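Local coordinates for yncA (Salmonella typhimurium, PDB 3DR6), which is a putative acetyltransferase of the GNAT family, probably transferring an acetyl group from acetyl-coenzyme A to an acceptor not identified here, at residues C[16-21]-C[40-45]; C[30-35]-C[154-159]; C[55-60]-C[104-109]. All blocks are in the same frame, centred on the assembly; numbering follows the deposited sequence. Where two conformers were deposited one is given.

In the fold
All three contacts are largely buried, and all belong to one GNAT-type fold built on a mixed sheet. Interactions 1 and 3 meet at strand 56-61: V56 packs on I17 and W45 of interaction 1, whereas L57, next along the strand, serves interaction 3. Interactions 1 and 2 touch where Y21 meets I31. Interactions 2 and 3 reach the same sheet on opposite sides of the chain's centre, their nearest atoms about 12 Å apart. The chemistry differs accordingly: cation-pi between two helices in interaction 1, a CH-pi contact beside the second subunit in interaction 2, and aliphatic packing of helix on strand in interaction 3.

Interaction 1: C[16-21]-C[40-45]; sequences AITEIY and DNRLAW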
loop_
_atom_site.group_PDB
_atom_site.type_symbol
_atom_site.label_atom_id
_atom_site.label_comp_id
_atom_site.label_asym_id
_atom_site.label_seq_id
_atom_site.Cartn_x
_atom_site.Cartn_y
_atom_site.Cartn_z
ATOM N N ALA C 16 -7.206 -6.088 25.875
ATOM C CA ALA C 16 -7.120 -7.440 25.289
ATOM C C ALA C 16 -6.598 -7.405 23.833
ATOM O O ALA C 16 -5.815 -8.269 23.414
ATOM C CB ALA C 16 -8.474 -8.124 25.338
ATOM N N ILE C 17 -7.081 -6.426 23.068
ATOM C CA ILE C 17 -6.637 -6.210 21.672
ATOM C C ILE C 17 -5.130 -5.970 21.638
ATOM O O ILE C 17 -4.410 -6.568 20.815
ATOM C CB ILE C 17 -7.435 -5.024 20.994
ATOM C CG1 ILE C 17 -8.901 -5.428 20.747
ATOM C CG2 ILE C 17 -6.781 -4.567 19.687
ATOM C CD1 ILE C 17 -9.799 -4.266 20.258
ATOM N N THR C 18 -4.657 -5.109 22.549
ATOM C CA THR C 18 -3.232 -4.796 22.684
ATOM C C THR C 18 -2.396 -6.056 22.890
ATOM O O THR C 18 -1.356 -6.223 22.243
ATOM C CB THR C 18 -2.972 -3.793 23.841
ATOM O OG1 THR C 18 -3.747 -2.605 23.632
ATOM C CG2 THR C 18 -1.484 -3.409 23.926
ATOM N N GLU C 19 -2.843 -6.946 23.780
ATOM C CA GLU C 19 -2.126 -8.208 23.993
ATOM C C GLU C 19 -2.024 -9.018 22.708
ATOM O O GLU C 19 -0.964 -9.520 22.381
ATOM C CB GLU C 19 -2.817 -9.069 25.042
ATOM C CG GLU C 19 -2.664 -8.589 26.436
ATOM C CD GLU C 19 -3.177 -9.627 27.427
ATOM O OE1 GLU C 19 -3.797 -10.627 26.977
ATOM O OE2 GLU C 19 -2.958 -9.435 28.642
ATOM N N ILE C 20 -3.147 -9.152 22.003
ATOM C CA ILE C 20 -3.187 -9.936 20.772
ATOM C C ILE C 20 -2.309 -9.287 19.679
ATOM O O ILE C 20 -1.571 -9.995 18.979
ATOM C CB ILE C 20 -4.630 -10.159 20.273
ATOM C CG1 ILE C 20 -5.415 -10.995 21.292
ATOM C CG2 ILE C 20 -4.615 -10.839 18.910
ATOM C CD1 ILE C 20 -6.948 -10.874 21.186
ATOM N N TYR C 21 -2.411 -7.959 19.542
ATOM C CA TYR C 21 -1.571 -7.174 18.595
ATOM C C TYR C 21 -0.073 -7.390 18.856
ATOM O O TYR C 21 0.696 -7.715 17.927
ATOM C CB TYR C 21 -1.905 -5.669 18.687
ATOM C CG TYR C 21 -1.066 -4.800 17.774
ATOM C CD1 TYR C 21 -1.479 -4.555 16.468
ATOM C CD2 TYR C 21 0.141 -4.230 18.210
ATOM C CE1 TYR C 21 -0.715 -3.761 15.621
ATOM C CE2 TYR C 21 0.909 -3.415 17.355
ATOM C CZ TYR C 21 0.461 -3.195 16.063
ATOM O OH TYR C 21 1.189 -2.415 15.170
ATOM N N ASP C 40 -2.971 2.547 25.537
ATOM C CA ASP C 40 -3.342 3.899 25.081
ATOM C C ASP C 40 -3.204 4.046 23.564
ATOM O O ASP C 40 -4.008 4.732 22.911
ATOM C CB ASP C 40 -2.504 4.969 25.786
ATOM C CG ASP C 40 -3.057 5.334 27.159
ATOM O OD1 ASP C 40 -4.236 5.758 27.241
ATOM O OD2 ASP C 40 -2.310 5.201 28.155
ATOM N N ASN C 41 -2.184 3.392 23.012
ATOM C CA ASN C 41 -1.949 3.394 21.580
ATOM C C ASN C 41 -3.080 2.702 20.827
ATOM O O ASN C 41 -3.549 3.212 19.798
ATOM C CB ASN C 41 -0.582 2.773 21.248
ATOM C CG ASN C 41 -0.333 2.659 19.747
ATOM O OD1 ASN C 41 -0.976 1.863 19.057
ATOM N ND2 ASN C 41 0.622 3.445 19.239
ATOM N N ARG C 42 -3.544 1.565 21.346
ATOM C CA ARG C 42 -4.659 0.845 20.696
ATOM C C ARG C 42 -6.010 1.524 20.901
ATOM O O ARG C 42 -6.899 1.398 20.065
ATOM C CB ARG C 42 -4.705 -0.635 21.089
ATOM C CG ARG C 42 -3.513 -1.461 20.595
ATOM C CD ARG C 42 -3.445 -1.552 19.061
ATOM N NE ARG C 42 -2.662 -0.470 18.449
ATOM C CZ ARG C 42 -2.502 -0.318 17.135
ATOM N NH1 ARG C 42 -3.072 -1.173 16.286
ATOM N NH2 ARG C 42 -1.768 0.682 16.668
ATOM N N LEU C 43 -6.152 2.250 22.005
ATOM C CA LEU C 43 -7.308 3.129 22.199
ATOM C C LEU C 43 -7.321 4.213 21.126
ATOM O O LEU C 43 -8.353 4.444 20.499
ATOM C CB LEU C 43 -7.310 3.760 23.598
ATOM C CG LEU C 43 -8.102 3.021 24.681
ATOM C CD1 LEU C 43 -7.930 3.729 26.025
ATOM C CD2 LEU C 43 -9.576 2.928 24.317
ATOM N N ALA C 44 -6.159 4.842 20.914
ATOM C CA ALA C 44 -5.982 5.859 19.877
ATOM C C ALA C 44 -6.361 5.289 18.508
ATOM O O ALA C 44 -7.169 5.877 17.792
ATOM C CB ALA C 44 -4.539 6.381 19.871
ATOM N N TRP C 45 -5.786 4.133 18.180
ATOM C CA TRP C 45 -6.091 3.411 16.942
ATOM C C TRP C 45 -7.576 3.085 16.806
ATOM O O TRP C 45 -8.154 3.258 15.728
ATOM C CB TRP C 45 -5.245 2.130 16.861
ATOM C CG TRP C 45 -5.655 1.135 15.783
ATOM C CD1 TRP C 45 -5.273 1.141 14.470
ATOM C CD2 TRP C 45 -6.495 -0.018 15.949
ATOM N NE1 TRP C 45 -5.831 0.073 13.807
ATOM C CE2 TRP C 45 -6.580 -0.660 14.688
ATOM C CE3 TRP C 45 -7.185 -0.574 17.041
ATOM C CZ2 TRP C 45 -7.340 -1.829 14.481
ATOM C CZ3 TRP C 45 -7.941 -1.748 16.835
ATOM C CH2 TRP C 45 -8.004 -2.357 15.561
#
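R42 makes the largest single contribution to this contact, reaching from helix 39-52 to T18 and Y21 of helix 14-27 in the two-helix unit that precedes strand 56-61 of the GNAT fold. The segment axes pass 9.3 Å apart at a crossing angle of 103°, so the helices meet at one place rather than along their lengths, and the CA atoms of T18 and R42 mark it.

The polar element is a cation-pi interaction. R42 CZ lies over one face of the Y21 ring, 4.3 Å from its centroid, with NH1 leading at 3.6 Å from Y21 CE1. The two planes are 30° apart, so the guanidinium lies over the ring tilted and offset toward its rim. The charged group is held between the Y21 ring and the CB of W45, with NH1 over the rim of the indole face. Bends at chi2 and chi3 fold the arginine chain back to this place, and N41 helps fix its rotation: OD1 accepts side-on from both R42 NE (2.9 Å) and R42 NH2 (2.8 Å), lying in the guanidinium plane.

Apolar packing completes the joint. I17 CG2 approaches W45 CZ3 obliquely at 4.2 Å, and beyond the pair both side chains rest on V56, joining the helices to the sheet; Y68 receives I17 and Y21 as well.

The closest approach is a nonbonded one. T18 OG1, which turns back to hydrogen-bond the backbone oxygen of C14 in its own helix, lies 3.3 Å from R42 CG.

Interaction 2: C[30-35]-C[154-159]; sequences AIWNDR and RWLDLT
The W32 indole receives L156 CD1 over one face, while its edge meets the backbone of strand 154-164. The methyl stands 3.5 Å from the centroid of the five-membered ring and 16° off its normal, which meets the geometry of a CH-pi contact; W32 NE1 and CE2 lie nearest to it. At the rim of the six-membered ring, W32 CH2 comes to 3.4 Å from D157 O, near the ring plane, with the D157-L158 peptide facing the same edge. L158 CB reaches W32 CH2 obliquely at 3.7 Å.

L156 and W32 extend toward each other from opposite directions. With L156 CG anti to its carbonyl carbon (chi1 -57°), the leucine branch projects beneath the indole, and L156 CB lies 3.7 Å from W32 CZ2. The segment 30-35 has no regular structure, and its backbone stays clear of the strand: the closest CA atoms, those of W32 and L156, are 9.2 Å apart. The link is therefore made by the tryptophan side chain spanning that distance.

Surrounding groups hold the indole in position. F80 of the second subunit meets the ring with planes at about 40°. A bound glycerol, probably from crystallisation, lies about 3 Å from the W32 side chain.

In GNAT enzymes the segment linking the first two helices commonly helps shape the acceptor site, and the glycerol is consistent with a pocket here. The join rests on dispersion and CH-pi contact, with the D157 carbonyl oxygen at a weakly positive C-H edge and the NE1 hydrogen taken by A29 O.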
loop_
_atom_site.group_PDB
_atom_site.type_symbol
_atom_site.label_atom_id
_atom_site.label_comp_id
_atom_site.label_asym_id
_atom_site.label_seq_id
_atom_site.Cartn_x
_atom_site.Cartn_y
_atom_site.Cartn_z
ATOM N N ALA C 30 2.592 -12.510 10.953
ATOM C CA ALA C 30 1.225 -12.180 10.542
ATOM C C ALA C 30 1.015 -10.668 10.441
ATOM O O ALA C 30 0.057 -10.205 9.819
ATOM C CB ALA C 30 0.193 -12.819 11.497
ATOM N N ILE C 31 1.898 -9.906 11.084
ATOM C CA ILE C 31 1.944 -8.458 10.927
ATOM C C ILE C 31 3.395 -8.072 10.749
ATOM O O ILE C 31 4.268 -8.564 11.490
ATOM C CB ILE C 31 1.313 -7.679 12.129
ATOM C CG1 ILE C 31 1.244 -6.183 11.808
ATOM C CG2 ILE C 31 2.100 -7.884 13.443
ATOM C CD1 ILE C 31 0.331 -5.408 12.745
ATOM N N TRP C 32 3.669 -7.203 9.769
ATOM C CA TRP C 32 5.063 -6.828 9.508
ATOM C C TRP C 32 5.415 -5.490 10.184
ATOM O O TRP C 32 5.845 -4.538 9.537
ATOM C CB TRP C 32 5.422 -6.876 7.993
ATOM C CG TRP C 32 5.257 -8.283 7.371
ATOM C CD1 TRP C 32 4.931 -9.453 8.035
ATOM C CD2 TRP C 32 5.368 -8.636 5.983
ATOM N NE1 TRP C 32 4.828 -10.501 7.137
ATOM C CE2 TRP C 32 5.099 -10.024 5.876
ATOM C CE3 TRP C 32 5.689 -7.912 4.816
ATOM C CZ2 TRP C 32 5.136 -10.705 4.649
ATOM C CZ3 TRP C 32 5.729 -8.594 3.598
ATOM C CH2 TRP C 32 5.451 -9.973 3.525
ATOM N N ASN C 33 5.195 -5.451 11.500
ATOM C CA ASN C 33 5.630 -4.387 12.384
ATOM C C ASN C 33 6.487 -5.048 13.446
ATOM O O ASN C 33 6.277 -6.228 13.738
ATOM C CB ASN C 33 4.432 -3.726 13.080
ATOM C CG ASN C 33 3.895 -2.506 12.339
ATOM O OD1 ASN C 33 2.726 -2.129 12.530
ATOM N ND2 ASN C 33 4.733 -1.868 11.523
ATOM N N ASP C 34 7.407 -4.291 14.047
ATOM C CA ASP C 34 8.443 -4.866 14.920
ATOM C C ASP C 34 8.370 -4.542 16.417
ATOM O O ASP C 34 8.908 -5.294 17.228
ATOM C CB ASP C 34 9.836 -4.493 14.404
ATOM C CG ASP C 34 10.072 -4.951 12.965
ATOM O OD1 ASP C 34 9.622 -6.047 12.603
ATOM O OD2 ASP C 34 10.716 -4.210 12.205
ATOM N N ARG C 35 7.754 -3.425 16.778
ATOM C CA ARG C 35 7.711 -3.049 18.187
ATOM C C ARG C 35 6.301 -3.083 18.776
ATOM O O ARG C 35 5.292 -2.831 18.100
ATOM C CB ARG C 35 8.359 -1.678 18.449
ATOM C CG ARG C 35 9.889 -1.658 18.380
ATOM C CD ARG C 35 10.382 -0.943 17.134
ATOM N NE ARG C 35 10.325 0.520 17.257
ATOM C CZ ARG C 35 9.279 1.289 16.923
ATOM N NH1 ARG C 35 8.156 0.757 16.443
ATOM N NH2 ARG C 35 9.352 2.609 17.075
ATOM N N ARG C 154 15.208 -12.225 7.928
ATOM C CA ARG C 154 14.964 -12.741 6.575
ATOM C C ARG C 154 14.085 -11.835 5.717
ATOM O O ARG C 154 13.210 -11.149 6.239
ATOM C CB ARG C 154 14.394 -14.168 6.626
ATOM C CG ARG C 154 12.910 -14.312 6.904
ATOM C CD ARG C 154 12.540 -15.794 7.092
ATOM N NE ARG C 154 11.090 -15.918 7.220
ATOM C CZ ARG C 154 10.465 -15.883 8.387
ATOM N NH1 ARG C 154 9.155 -15.985 8.439
ATOM N NH2 ARG C 154 11.174 -15.773 9.508
ATOM N N TRP C 155 14.325 -11.837 4.405
ATOM C CA TRP C 155 13.395 -11.170 3.475
ATOM C C TRP C 155 12.128 -11.992 3.402
ATOM O O TRP C 155 12.193 -13.240 3.410
ATOM C CB TRP C 155 14.001 -11.037 2.075
ATOM C CG TRP C 155 15.254 -10.186 2.060
ATOM C CD1 TRP C 155 16.517 -10.599 1.776
ATOM C CD2 TRP C 155 15.334 -8.774 2.328
ATOM N NE1 TRP C 155 17.388 -9.538 1.856
ATOM C CE2 TRP C 155 16.691 -8.406 2.201
ATOM C CE3 TRP C 155 14.383 -7.791 2.686
ATOM C CZ2 TRP C 155 17.147 -7.071 2.400
ATOM C CZ3 TRP C 155 14.833 -6.456 2.886
ATOM C CH2 TRP C 155 16.201 -6.120 2.742
ATOM N N LEU C 156 10.988 -11.311 3.371
ATOM C CA LEU C 156 9.679 -11.949 3.347
ATOM C C LEU C 156 8.968 -11.700 2.027
ATOM O O LEU C 156 9.070 -10.585 1.454
ATOM C CB LEU C 156 8.799 -11.415 4.492
ATOM C CG LEU C 156 9.317 -11.534 5.922
ATOM C CD1 LEU C 156 8.295 -10.917 6.881
ATOM C CD2 LEU C 156 9.592 -12.993 6.288
ATOM N N ASP C 157 8.239 -12.728 1.560
ATOM C CA ASP C 157 7.429 -12.632 0.340
ATOM C C ASP C 157 5.976 -12.337 0.719
ATOM O O ASP C 157 5.455 -12.869 1.728
ATOM C CB ASP C 157 7.490 -13.925 -0.472
ATOM C CG ASP C 157 8.927 -14.341 -0.823
ATOM O OD1 ASP C 157 9.873 -13.516 -0.771
ATOM O OD2 ASP C 157 9.098 -15.543 -1.140
ATOM N N LEU C 158 5.339 -11.485 -0.081
ATOM C CA LEU C 158 3.954 -11.067 0.199
ATOM C C LEU C 158 3.014 -11.593 -0.876
ATOM O O LEU C 158 3.269 -11.427 -2.080
ATOM C CB LEU C 158 3.860 -9.538 0.226
ATOM C CG LEU C 158 2.459 -8.940 0.455
ATOM C CD1 LEU C 158 1.949 -9.351 1.818
ATOM C CD2 LEU C 158 2.512 -7.417 0.384
ATOM N N THR C 159 1.918 -12.187 -0.433
ATOM C CA THR C 159 0.822 -12.529 -1.322
ATOM C C THR C 159 -0.316 -11.537 -1.044
ATOM O O THR C 159 -0.643 -11.269 0.116
ATOM C CB THR C 159 0.375 -13.995 -1.074
ATOM O OG1 THR C 159 1.448 -14.866 -1.465
ATOM C CG2 THR C 159 -0.876 -14.356 -1.872
#

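Interaction 3: C[55-60]-C[104-109]; sequences PVLVSE and LSRLID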
loop_
_atom_site.group_PDB
_atom_site.type_symbol
_atom_site.label_atom_id
_atom_site.label_comp_id
_atom_site.label_asym_id
_atom_site.label_seq_id
_atom_site.Cartn_x
_atom_site.Cartn_y
_atom_site.Cartn_z
ATOM N N PRO C 55 -15.074 -0.765 11.135
ATOM C CA PRO C 55 -15.423 -1.650 12.243
ATOM C C PRO C 55 -14.200 -2.168 12.986
ATOM O O PRO C 55 -13.128 -2.390 12.386
ATOM C CB PRO C 55 -16.180 -2.787 11.552
ATOM C CG PRO C 55 -15.462 -2.905 10.185
ATOM C CD PRO C 55 -15.050 -1.478 9.834
ATOM N N VAL C 56 -14.352 -2.320 14.301
ATOM C CA VAL C 56 -13.424 -3.112 15.094
ATOM C C VAL C 56 -14.299 -4.180 15.750
ATOM O O VAL C 56 -15.226 -3.850 16.503
ATOM C CB VAL C 56 -12.626 -2.264 16.136
ATOM C CG1 VAL C 56 -11.639 -3.151 16.908
ATOM C CG2 VAL C 56 -11.855 -1.106 15.446
ATOM N N LEU C 57 -14.051 -5.444 15.404
ATOM C CA LEU C 57 -14.826 -6.579 15.935
ATOM C C LEU C 57 -13.983 -7.360 16.931
ATOM O O LEU C 57 -12.754 -7.419 16.803
ATOM C CB LEU C 57 -15.229 -7.532 14.811
ATOM C CG LEU C 57 -16.022 -6.938 13.636
ATOM C CD1 LEU C 57 -16.097 -7.942 12.494
ATOM C CD2 LEU C 57 -17.406 -6.470 14.074
ATOM N N VAL C 58 -14.638 -7.971 17.916
ATOM C CA VAL C 58 -13.949 -8.957 18.747
ATOM C C VAL C 58 -14.720 -10.260 18.741
ATOM O O VAL C 58 -15.963 -10.247 18.674
ATOM C CB VAL C 58 -13.731 -8.487 20.220
ATOM C CG1 VAL C 58 -12.744 -7.325 20.280
ATOM C CG2 VAL C 58 -15.053 -8.124 20.872
ATOM N N SER C 59 -13.990 -11.380 18.817
ATOM C CA SER C 59 -14.583 -12.655 19.217
ATOM C C SER C 59 -14.476 -12.823 20.746
ATOM O O SER C 59 -13.502 -12.398 21.376
ATOM C CB SER C 59 -13.964 -13.858 18.486
ATOM O OG SER C 59 -12.548 -13.828 18.485
ATOM N N GLU C 60 -15.498 -13.433 21.333
ATOM C CA GLU C 60 -15.568 -13.569 22.775
ATOM C C GLU C 60 -16.058 -14.987 23.098
ATOM O O GLU C 60 -16.879 -15.554 22.367
ATOM C CB GLU C 60 -16.525 -12.512 23.319
ATOM C CG GLU C 60 -16.486 -12.230 24.815
ATOM C CD GLU C 60 -17.530 -11.188 25.213
ATOM O OE1 GLU C 60 -18.162 -10.586 24.319
ATOM O OE2 GLU C 60 -17.748 -10.977 26.422
ATOM N N LEU C 104 -13.489 -12.922 9.879
ATOM C CA LEU C 104 -13.331 -12.385 8.528
ATOM C C LEU C 104 -14.682 -12.300 7.798
ATOM O O LEU C 104 -14.952 -11.313 7.119
ATOM C CB LEU C 104 -12.275 -13.162 7.727
ATOM C CG LEU C 104 -11.998 -12.614 6.318
ATOM C CD1 LEU C 104 -11.682 -11.104 6.314
ATOM C CD2 LEU C 104 -10.853 -13.413 5.659
ATOM N N SER C 105 -15.520 -13.324 7.973
ATOM C CA SER C 105 -16.854 -13.336 7.356
ATOM C C SER C 105 -17.677 -12.138 7.831
ATOM O O SER C 105 -18.235 -11.396 7.023
ATOM C CB SER C 105 -17.592 -14.652 7.642
ATOM O OG SER C 105 -18.747 -14.771 6.827
ATOM N N ARG C 106 -17.713 -11.932 9.145
ATOM C CA ARG C 106 -18.423 -10.785 9.723
ATOM C C ARG C 106 -17.853 -9.448 9.196
ATOM O O ARG C 106 -18.615 -8.531 8.828
ATOM C CB ARG C 106 -18.389 -10.836 11.245
ATOM C CG ARG C 106 -19.010 -9.610 11.944
ATOM C CD ARG C 106 -20.511 -9.404 11.621
ATOM N NE ARG C 106 -20.977 -8.119 12.154
ATOM C CZ ARG C 106 -21.318 -7.906 13.432
ATOM N NH1 ARG C 106 -21.265 -8.886 14.336
ATOM N NH2 ARG C 106 -21.716 -6.700 13.816
ATOM N N LEU C 107 -16.523 -9.361 9.127
ATOM C CA LEU C 107 -15.831 -8.174 8.608
ATOM C C LEU C 107 -16.282 -7.800 7.190
ATOM O O LEU C 107 -16.529 -6.628 6.883
ATOM C CB LEU C 107 -14.314 -8.406 8.629
ATOM C CG LEU C 107 -13.446 -7.162 8.634
ATOM C CD1 LEU C 107 -13.685 -6.336 9.940
ATOM C CD2 LEU C 107 -11.976 -7.554 8.441
ATOM N N ILE C 108 -16.402 -8.813 6.345
ATOM C CA ILE C 108 -16.825 -8.637 4.952
ATOM C C ILE C 108 -18.215 -7.993 4.878
ATOM O O ILE C 108 -18.451 -7.120 4.055
ATOM C CB ILE C 108 -16.825 -9.984 4.204
ATOM C CG1 ILE C 108 -15.394 -10.442 3.930
ATOM C CG2 ILE C 108 -17.619 -9.901 2.895
ATOM C CD1 ILE C 108 -15.256 -11.958 3.691
ATOM N N ASP C 109 -19.109 -8.428 5.761
ATOM C CA ASP C 109 -20.448 -7.873 5.865
ATOM C C ASP C 109 -20.384 -6.395 6.200
ATOM O O ASP C 109 -21.112 -5.595 5.613
ATOM C CB ASP C 109 -21.222 -8.579 6.981
ATOM C CG ASP C 109 -21.572 -10.009 6.641
ATOM O OD1 ASP C 109 -21.626 -10.357 5.449
ATOM O OD2 ASP C 109 -21.804 -10.788 7.595
#
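L57 points from strand 56-61 at helix 99-113, where its CD1 meets both R106 and L107 and its CD2 faces R106. CD1 does the closer work. It lies 3.4 Å from R106 CG and 3.7 Å from the backbone N of L107, so it is pressed against the helix surface itself. The leucine takes this direction because its CG is anti to the carbonyl carbon (chi1 -56°).

R106 crosses L57 obliquely. Its CG is anti to the backbone N, and a bend at chi2 (61°) turns the chain across the leucine, bringing the guanidinium over the second methyl: L57 CD2 sits 4.2 Å above the guanidinium plane, over its centre. The aliphatic half of the arginine thus packs on CD1 while the flat end faces CD2. Its charge is met elsewhere, by a salt bridge from R106 NE to E110 OE2 one turn on and by a cation-pi contact with F8 of strand 5-8.

L107 leaves the helix at a different angle. Although its CB is not aimed at the strand, its CD1 swings round to lie 3.9 Å from both L57 CD1 and P55 CG. The side chains of P55 and L107 cross at about a right angle, and F71 of strand 64-73 borders both.

Residues alternate along the strand: V56 turns to helix 39-52, whereas L57 faces helix 99-113, placing these two helices on opposite faces of the sheet. This is the layered GNAT architecture. A Q-G-K-G-L-G sequence runs into the first turn of helix 99-113 and fits the family's Q/R-x-x-G-x-G/A motif, which in relatives binds the acetyl-coenzyme A pyrophosphate; the contact packs that helix against the sheet.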